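PDB 3KHP: MaoC family protein from Mycobacterium tuberculosis H37Rv, which probably catalyses the reversible dehydration of (3R)-hydroxyacyl thioesters to enoyl thioesters. Local coordinates for residues P179-R184 with R282-T287; H185-I190 with I275-P280. All coordinates share one frame; numbering follows the deposited sequence.

Contact 1 (P179-R184 with R282-T287); sequences PEFPDR and RAVFRT
Phe-181, in the irregular chain that precedes strand 188-192, slots its ring between Val-284 and Arg-286 of strand 282-289, part of the antiparallel sheet of this double hot-dog, MaoC-type fold. The loop runs roughly square to the strand, and side chains carry the contact. From CB, the phenylalanine turns CG anti to its carbonyl carbon (chi1 -80°), which carries the ring in toward the strand. CG, CD2 and CE2 all face Arg-286 NH1, CD2 at 3.7 Å. CD1 has NH1 on one side and Val-284 CG2 on the other, the methyl at 3.6 Å; CE1 rests against Val-284 CB. The ring is thus held between a CH-pi contact on one face and, on the opposite face, a cation-pi stack whose planes are 27° apart, with Arg-286 CZ 4.3 Å from the ring centroid. A bend at chi3 (-101°) turns the guanidinium onto the ring, while Arg-286 CG meets CZ and CE1 of Phe-181. Val-284 CG1 also meets Pro-179 CB, while its CG2 touches Pro-182 CD at 3.9 Å. Trp-276 of the adjoining strand packs edge-to-face with the same phenylalanine. At the far end of the ring, the CZ atom of Phe-181 comes within 3.3 Å of the backbone oxygen of Phe-285, near the ring plane.

Contact 2 (H185-I190 with I275-P280); sequences HPDARI and IWRTEP
Pro-186 lies alongside the indole of Trp-276, both side chains pointing the same way, and sets its CA over one face of the five-membered ring, 3.6 Å from the centroid, in a CH-pi contact. Farther along the indole, Pro-186 CB is 3.9 Å from Trp-276 CE2, and CD reaches CZ2. The indole N-H is taken up by the carbonyl of Arg-184, which helps fix the rotation of the ring. Asp-187 points toward the neighbouring strand. With CG anti to its carbonyl carbon (chi1 -63°), OD2 accepts the backbone N-H of Arg-277 through its anti lone pair at 2.6 Å. OD1 forms a salt bridge with Arg-184, so the carboxylate joins the preceding loop to the strand. The Arg-277 guanidinium turns instead to Glu-245 of helix 231-245, with its edge near Asp-187 CB. Next along the chain, Ile-275 N donates to Ala-188 O at 2.8 Å. Ile-275 O receives two weak bonds, from Asp-187 N and Ala-188 N. Asp-187 and Ala-188 together facing Ile-275 make a classic beta bulge, here where strand 188-192, the last of the sheet within this chain, begins its antiparallel pairing.

Contacts 1 and 2 have centres about 7 Å apart and adjoin directly. Along the chain 179-184 runs straight into 185-190, whereas 275-280 precedes 282-287 across a tight hairpin, so contact 2 is nested inside the loop closed by contact 1. Strands 271-279 and 282-289 are sheet neighbours, joined by a backbone hydrogen bond, Trp-276 N to Val-284 O, 2.9 Å long. The incoming chain thus crosses over the 282-289 strand first, then settles beside 271-279 as strand 188-192. All four segments fall in the MaoC-like range, and together they lie at one end of the sheet as counted in this chain, which beyond 282-289 continues through strand 298-308.

Contact 1 (P179-R184 with R282-T287)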
ATOM      1  N   PRO A 179       4.315  21.484  25.009  1.00 47.36           N
ATOM      2  CA  PRO A 179       3.117  22.311  24.881  1.00 46.83           C
ATOM      3  C   PRO A 179       2.242  22.238  26.118  1.00 46.18           C
ATOM      4  O   PRO A 179       2.208  21.209  26.795  1.00 45.91           O
ATOM      5  CB  PRO A 179       2.378  21.698  23.682  1.00 47.11           C
ATOM      6  CG  PRO A 179       3.393  20.887  22.963  1.00 47.16           C
ATOM      7  CD  PRO A 179       4.318  20.389  24.030  1.00 47.29           C
ATOM      8  N   GLU A 180       1.558  23.346  26.383  1.00 45.96           N
ATOM      9  CA  GLU A 180       0.606  23.497  27.483  1.00 45.77           C
ATOM     10  C   GLU A 180      -0.711  22.838  27.053  1.00 44.90           C
ATOM     11  O   GLU A 180      -1.262  23.157  25.989  1.00 44.09           O
ATOM     12  CB  GLU A 180       0.387  25.004  27.771  1.00 45.96           C
ATOM     13  CG  GLU A 180      -0.368  25.387  29.081  1.00 48.09           C
ATOM     14  CD  GLU A 180      -1.141  26.744  29.003  1.00 50.17           C
ATOM     15  OE1 GLU A 180      -2.063  26.961  29.828  1.00 52.36           O
ATOM     16  OE2 GLU A 180      -0.846  27.596  28.128  1.00 51.03           O
ATOM     17  N   PHE A 181      -1.180  21.905  27.870  1.00 44.16           N
ATOM     18  CA  PHE A 181      -2.462  21.272  27.669  1.00 43.96           C
ATOM     19  C   PHE A 181      -3.428  21.876  28.654  1.00 44.21           C
ATOM     20  O   PHE A 181      -3.238  21.726  29.852  1.00 43.54           O
ATOM     21  CB  PHE A 181      -2.381  19.757  27.879  1.00 43.56           C
ATOM     22  CG  PHE A 181      -1.836  19.031  26.687  1.00 43.13           C
ATOM     23  CD1 PHE A 181      -2.685  18.581  25.680  1.00 41.10           C
ATOM     24  CD2 PHE A 181      -0.468  18.848  26.534  1.00 41.73           C
ATOM     25  CE1 PHE A 181      -2.178  17.929  24.569  1.00 40.59           C
ATOM     26  CE2 PHE A 181       0.027  18.200  25.425  1.00 41.77           C
ATOM     27  CZ  PHE A 181      -0.832  17.749  24.437  1.00 39.98           C
ATOM     28  N   PRO A 182      -4.467  22.558  28.149  1.00 44.59           N
ATOM     29  CA  PRO A 182      -5.481  23.159  29.001  1.00 45.03           C
ATOM     30  C   PRO A 182      -6.045  22.168  29.979  1.00 45.50           C
ATOM     31  O   PRO A 182      -6.161  20.980  29.656  1.00 44.51           O
ATOM     32  CB  PRO A 182      -6.568  23.580  28.014  1.00 45.15           C
ATOM     33  CG  PRO A 182      -5.852  23.789  26.732  1.00 44.89           C
ATOM     34  CD  PRO A 182      -4.742  22.789  26.721  1.00 44.56           C
ATOM     35  N   ASP A 183      -6.391  22.656  31.169  1.00 46.36           N
ATOM     36  CA  ASP A 183      -6.996  21.813  32.184  1.00 47.29           C
ATOM     37  C   ASP A 183      -8.507  21.824  31.992  1.00 47.13           C
ATOM     38  O   ASP A 183      -9.250  22.546  32.697  1.00 48.03           O
ATOM     39  CB  ASP A 183      -6.619  22.267  33.596  1.00 47.80           C
ATOM     40  CG  ASP A 183      -7.250  21.403  34.674  1.00 49.88           C
ATOM     41  OD1 ASP A 183      -7.466  20.191  34.453  1.00 51.72           O
ATOM     42  OD2 ASP A 183      -7.544  21.947  35.761  1.00 55.08           O
ATOM     43  N   ARG A 184      -8.942  21.022  31.019  1.00 46.39           N
ATOM     44  CA  ARG A 184     -10.358  20.770  30.726  1.00 45.51           C
ATOM     45  C   ARG A 184     -10.475  19.558  29.816  1.00 44.39           C
ATOM     46  O   ARG A 184      -9.465  18.960  29.418  1.00 44.11           O
ATOM     47  CB  ARG A 184     -11.023  21.984  30.065  1.00 45.37           C
ATOM     48  CG  ARG A 184     -10.458  22.346  28.715  1.00 45.43           C
ATOM     49  CD  ARG A 184     -10.878  23.752  28.331  1.00 46.25           C
ATOM     50  NE  ARG A 184     -10.073  24.285  27.231  1.00 46.09           N
ATOM     51  CZ  ARG A 184     -10.248  23.950  25.960  1.00 45.62           C
ATOM     52  NH1 ARG A 184      -9.482  24.466  25.005  1.00 45.35           N
ATOM     53  NH2 ARG A 184     -11.187  23.080  25.642  1.00 46.68           N
ATOM     54  N   ARG A 282      -4.345  27.398  16.226  1.00 29.29           N
ATOM     55  CA  ARG A 282      -3.428  26.588  17.000  1.00 29.58           C
ATOM     56  C   ARG A 282      -4.181  25.595  17.821  1.00 27.86           C
ATOM     57  O   ARG A 282      -5.245  25.897  18.355  1.00 27.63           O
ATOM     58  CB  ARG A 282      -2.610  27.416  17.997  1.00 30.31           C
ATOM     59  CG  ARG A 282      -1.776  28.528  17.419  1.00 33.90           C
ATOM     60  CD  ARG A 282      -0.353  28.104  17.234  1.00 41.13           C
ATOM     61  NE  ARG A 282       0.518  29.217  16.807  1.00 46.10           N
ATOM     62  CZ  ARG A 282       0.497  29.780  15.596  1.00 48.73           C
ATOM     63  NH1 ARG A 282      -0.352  29.369  14.656  1.00 49.57           N
ATOM     64  NH2 ARG A 282       1.336  30.767  15.320  1.00 50.20           N
ATOM     65  N   ALA A 283      -3.601  24.418  17.983  1.00 26.11           N
ATOM     66  CA  ALA A 283      -4.199  23.443  18.858  1.00 24.83           C
ATOM     67  C   ALA A 283      -3.119  22.535  19.404  1.00 23.70           C
ATOM     68  O   ALA A 283      -2.006  22.527  18.886  1.00 22.76           O
ATOM     69  CB  ALA A 283      -5.247  22.633  18.099  1.00 24.86           C
ATOM     70  N   VAL A 284      -3.479  21.758  20.425  1.00 22.45           N
ATOM     71  CA  VAL A 284      -2.616  20.740  20.957  1.00 22.38           C
ATOM     72  C   VAL A 284      -3.369  19.434  20.965  1.00 22.39           C
ATOM     73  O   VAL A 284      -4.597  19.440  20.924  1.00 23.17           O
ATOM     74  CB  VAL A 284      -2.080  21.095  22.382  1.00 22.16           C
ATOM     75  CG1 VAL A 284      -1.180  22.313  22.307  1.00 21.79           C
ATOM     76  CG2 VAL A 284      -3.223  21.311  23.390  1.00 20.78           C
ATOM     77  N   PHE A 285      -2.647  18.320  21.013  1.00 21.37           N
ATOM     78  CA  PHE A 285      -3.292  17.013  20.989  1.00 21.11           C
ATOM     79  C   PHE A 285      -2.484  15.867  21.565  1.00 21.22           C
ATOM     80  O   PHE A 285      -1.283  15.951  21.750  1.00 20.73           O
ATOM     81  CB  PHE A 285      -3.717  16.649  19.547  1.00 20.51           C
ATOM     82  CG  PHE A 285      -2.567  16.245  18.657  1.00 18.51           C
ATOM     83  CD1 PHE A 285      -2.235  14.902  18.499  1.00 17.48           C
ATOM     84  CD2 PHE A 285      -1.796  17.197  18.011  1.00 15.57           C
ATOM     85  CE1 PHE A 285      -1.174  14.517  17.678  1.00 16.37           C
ATOM     86  CE2 PHE A 285      -0.738  16.826  17.205  1.00 16.18           C
ATOM     87  CZ  PHE A 285      -0.418  15.484  17.034  1.00 16.72           C
ATOM     88  N   ARG A 286      -3.185  14.778  21.833  1.00 22.23           N
ATOM     89  CA  ARG A 286      -2.566  13.490  22.048  1.00 23.26           C
ATOM     90  C   ARG A 286      -3.298  12.462  21.238  1.00 22.67           C
ATOM     91  O   ARG A 286      -4.470  12.637  20.918  1.00 21.45           O
ATOM     92  CB  ARG A 286      -2.652  13.060  23.499  1.00 23.64           C
ATOM     93  CG  ARG A 286      -1.891  13.916  24.437  1.00 28.46           C
ATOM     94  CD  ARG A 286      -1.765  13.250  25.829  1.00 33.07           C
ATOM     95  NE  ARG A 286      -2.722  13.813  26.758  1.00 38.19           N
ATOM     96  CZ  ARG A 286      -2.481  14.814  27.607  1.00 41.12           C
ATOM     97  NH1 ARG A 286      -1.289  15.394  27.695  1.00 41.72           N
ATOM     98  NH2 ARG A 286      -3.463  15.235  28.383  1.00 41.17           N
ATOM     99  N   THR A 287      -2.600  11.365  20.955  1.00 22.44           N
ATOM    100  CA  THR A 287      -3.241  10.159  20.451  1.00 21.73           C
ATOM    101  C   THR A 287      -3.041   9.032  21.455  1.00 22.08           C
ATOM    102  O   THR A 287      -1.966   8.901  21.989  1.00 21.89           O
ATOM    103  CB  THR A 287      -2.686   9.829  19.093  1.00 21.15           C
ATOM    104  OG1 THR A 287      -2.858  10.986  18.259  1.00 19.35           O
ATOM    105  CG2 THR A 287      -3.403   8.647  18.491  1.00 18.73           C
TER

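Contact 2 (H185-I190 with I275-P280)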
ATOM      1  N   HIS A 185     -11.710  19.191  29.498  1.00 43.10           N
ATOM      2  CA  HIS A 185     -11.954  18.081  28.595  1.00 42.23           C
ATOM      3  C   HIS A 185     -11.533  18.499  27.191  1.00 40.06           C
ATOM      4  O   HIS A 185     -11.635  19.664  26.836  1.00 39.34           O
ATOM      5  CB  HIS A 185     -13.433  17.678  28.587  1.00 42.45           C
ATOM      6  CG  HIS A 185     -13.875  16.967  29.824  1.00 45.32           C
ATOM      7  ND1 HIS A 185     -15.201  16.888  30.201  1.00 47.70           N
ATOM      8  CD2 HIS A 185     -13.172  16.309  30.780  1.00 48.54           C
ATOM      9  CE1 HIS A 185     -15.294  16.197  31.323  1.00 49.07           C
ATOM     10  NE2 HIS A 185     -14.077  15.835  31.696  1.00 48.38           N
ATOM     11  N   PRO A 186     -11.071  17.537  26.389  1.00 38.34           N
ATOM     12  CA  PRO A 186     -10.757  17.870  25.001  1.00 36.90           C
ATOM     13  C   PRO A 186     -11.972  18.433  24.245  1.00 35.57           C
ATOM     14  O   PRO A 186     -13.096  18.049  24.495  1.00 33.89           O
ATOM     15  CB  PRO A 186     -10.316  16.536  24.397  1.00 36.99           C
ATOM     16  CG  PRO A 186     -10.665  15.484  25.388  1.00 38.14           C
ATOM     17  CD  PRO A 186     -10.842  16.116  26.714  1.00 38.19           C
ATOM     18  N   ASP A 187     -11.710  19.347  23.331  1.00 34.15           N
ATOM     19  CA  ASP A 187     -12.728  19.881  22.462  1.00 33.34           C
ATOM     20  C   ASP A 187     -13.235  18.813  21.483  1.00 32.12           C
ATOM     21  O   ASP A 187     -14.375  18.872  21.030  1.00 31.86           O
ATOM     22  CB  ASP A 187     -12.146  21.091  21.700  1.00 33.58           C
ATOM     23  CG  ASP A 187     -11.756  22.238  22.637  1.00 34.11           C
ATOM     24  OD1 ASP A 187     -12.459  22.437  23.637  1.00 33.36           O
ATOM     25  OD2 ASP A 187     -10.752  22.936  22.391  1.00 34.77           O
ATOM     26  N   ALA A 188     -12.399  17.835  21.155  1.00 30.32           N
ATOM     27  CA  ALA A 188     -12.796  16.818  20.177  1.00 29.01           C
ATOM     28  C   ALA A 188     -11.976  15.549  20.360  1.00 27.66           C
ATOM     29  O   ALA A 188     -10.785  15.595  20.723  1.00 27.31           O
ATOM     30  CB  ALA A 188     -12.670  17.361  18.757  1.00 28.26           C
ATOM     31  N   ARG A 189     -12.662  14.425  20.200  1.00 26.41           N
ATOM     32  CA  ARG A 189     -12.047  13.115  20.217  0.50 25.53           C
ATOM     33  C   ARG A 189     -12.388  12.415  18.902  1.00 25.29           C
ATOM     34  O   ARG A 189     -13.551  12.116  18.645  1.00 24.06           O
ATOM     35  CB  ARG A 189     -12.548  12.306  21.410  0.50 25.46           C
ATOM     36  CG  ARG A 189     -11.749  11.033  21.666  0.50 25.28           C
ATOM     37  CD  ARG A 189     -12.328  10.219  22.820  0.50 24.95           C
ATOM     38  NE  ARG A 189     -11.965  10.782  24.115  0.50 24.97           N
ATOM     39  CZ  ARG A 189     -10.890  10.426  24.812  0.50 25.13           C
ATOM     40  NH1 ARG A 189     -10.057   9.489  24.341  0.50 25.07           N
ATOM     41  NH2 ARG A 189     -10.646  11.009  25.978  0.50 23.73           N
ATOM     42  N   ILE A 190     -11.360  12.176  18.080  1.00 24.14           N
ATOM     43  CA  ILE A 190     -11.524  11.530  16.796  1.00 22.98           C
ATOM     44  C   ILE A 190     -10.880  10.158  16.847  1.00 22.65           C
ATOM     45  O   ILE A 190      -9.672  10.049  16.936  1.00 22.04           O
ATOM     46  CB  ILE A 190     -10.912  12.346  15.686  1.00 22.49           C
ATOM     47  CG1 ILE A 190     -11.290  13.809  15.852  1.00 21.96           C
ATOM     48  CG2 ILE A 190     -11.323  11.777  14.289  1.00 20.84           C
ATOM     49  CD1 ILE A 190     -12.766  14.066  15.829  1.00 21.24           C
ATOM     50  N   ILE A 275      -8.083  16.432  21.046  1.00 22.26           N
ATOM     51  CA  ILE A 275      -7.642  17.700  20.537  1.00 23.35           C
ATOM     52  C   ILE A 275      -8.194  18.822  21.429  1.00 25.01           C
ATOM     53  O   ILE A 275      -9.290  18.701  21.977  1.00 25.04           O
ATOM     54  CB  ILE A 275      -8.131  17.887  19.100  1.00 23.10           C
ATOM     55  CG1 ILE A 275      -7.681  16.703  18.213  1.00 23.61           C
ATOM     56  CG2 ILE A 275      -7.645  19.221  18.540  1.00 22.22           C
ATOM     57  CD1 ILE A 275      -8.286  16.715  16.803  1.00 21.69           C
ATOM     58  N   TRP A 276      -7.419  19.899  21.561  1.00 26.26           N
ATOM     59  CA  TRP A 276      -7.820  21.082  22.305  1.00 27.33           C
ATOM     60  C   TRP A 276      -7.490  22.265  21.455  1.00 28.88           C
ATOM     61  O   TRP A 276      -6.300  22.469  21.141  1.00 28.70           O
ATOM     62  CB  TRP A 276      -7.013  21.231  23.605  1.00 27.42           C
ATOM     63  CG  TRP A 276      -7.315  20.264  24.679  1.00 25.94           C
ATOM     64  CD1 TRP A 276      -8.121  20.470  25.754  1.00 26.73           C
ATOM     65  CD2 TRP A 276      -6.794  18.945  24.818  1.00 26.29           C
ATOM     66  NE1 TRP A 276      -8.149  19.349  26.553  1.00 25.82           N
ATOM     67  CE2 TRP A 276      -7.341  18.398  25.994  1.00 25.62           C
ATOM     68  CE3 TRP A 276      -5.922  18.166  24.064  1.00 25.56           C
ATOM     69  CZ2 TRP A 276      -7.047  17.117  26.420  1.00 26.45           C
ATOM     70  CZ3 TRP A 276      -5.629  16.895  24.504  1.00 24.33           C
ATOM     71  CH2 TRP A 276      -6.183  16.386  25.662  1.00 24.84           C
ATOM     72  N   ARG A 277      -8.507  23.044  21.074  1.00 30.14           N
ATOM     73  CA  ARG A 277      -8.281  24.321  20.398  0.50 31.27           C
ATOM     74  C   ARG A 277      -7.781  25.327  21.426  1.00 31.61           C
ATOM     75  O   ARG A 277      -8.401  25.540  22.461  1.00 31.97           O
ATOM     76  CB  ARG A 277      -9.562  24.833  19.728  0.50 31.41           C
ATOM     77  CG  ARG A 277      -9.945  24.042  18.495  0.50 32.32           C
ATOM     78  CD  ARG A 277     -11.271  24.492  17.933  0.50 32.82           C
ATOM     79  NE  ARG A 277     -11.553  23.860  16.647  0.50 33.21           N
ATOM     80  CZ  ARG A 277     -12.205  22.712  16.506  0.50 34.10           C
ATOM     81  NH1 ARG A 277     -12.655  22.056  17.572  0.50 34.17           N
ATOM     82  NH2 ARG A 277     -12.415  22.223  15.292  0.50 34.38           N
ATOM     83  N   THR A 278      -6.649  25.932  21.161  1.00 32.84           N
ATOM     84  CA  THR A 278      -6.062  26.809  22.159  1.00 34.28           C
ATOM     85  C   THR A 278      -6.123  28.275  21.769  1.00 35.33           C
ATOM     86  O   THR A 278      -6.326  29.111  22.598  1.00 36.03           O
ATOM     87  CB  THR A 278      -4.585  26.404  22.477  1.00 33.89           C
ATOM     88  OG1 THR A 278      -3.795  26.523  21.298  1.00 33.20           O
ATOM     89  CG2 THR A 278      -4.521  24.995  23.007  1.00 31.14           C
ATOM     90  N   GLU A 279      -5.968  28.583  20.504  1.00 37.27           N
ATOM     91  CA  GLU A 279      -5.751  29.955  20.101  1.00 38.66           C
ATOM     92  C   GLU A 279      -6.041  29.958  18.624  1.00 38.68           C
ATOM     93  O   GLU A 279      -5.667  29.022  17.935  1.00 39.00           O
ATOM     94  CB  GLU A 279      -4.287  30.308  20.378  1.00 39.27           C
ATOM     95  CG  GLU A 279      -3.767  31.640  19.814  1.00 42.96           C
ATOM     96  CD  GLU A 279      -2.258  31.771  19.975  1.00 46.30           C
ATOM     97  OE1 GLU A 279      -1.744  31.377  21.046  1.00 48.39           O
ATOM     98  OE2 GLU A 279      -1.586  32.250  19.038  1.00 49.14           O
ATOM     99  N   PRO A 280      -6.705  31.001  18.118  1.00 38.46           N
ATOM    100  CA  PRO A 280      -7.007  30.887  16.704  1.00 37.30           C
ATOM    101  C   PRO A 280      -5.813  30.325  15.940  1.00 35.94           C
ATOM    102  O   PRO A 280      -4.685  30.796  16.091  1.00 36.64           O
ATOM    103  CB  PRO A 280      -7.320  32.331  16.281  1.00 37.78           C
ATOM    104  CG  PRO A 280      -7.751  33.025  17.550  1.00 37.95           C
ATOM    105  CD  PRO A 280      -6.974  32.349  18.658  1.00 38.58           C
TER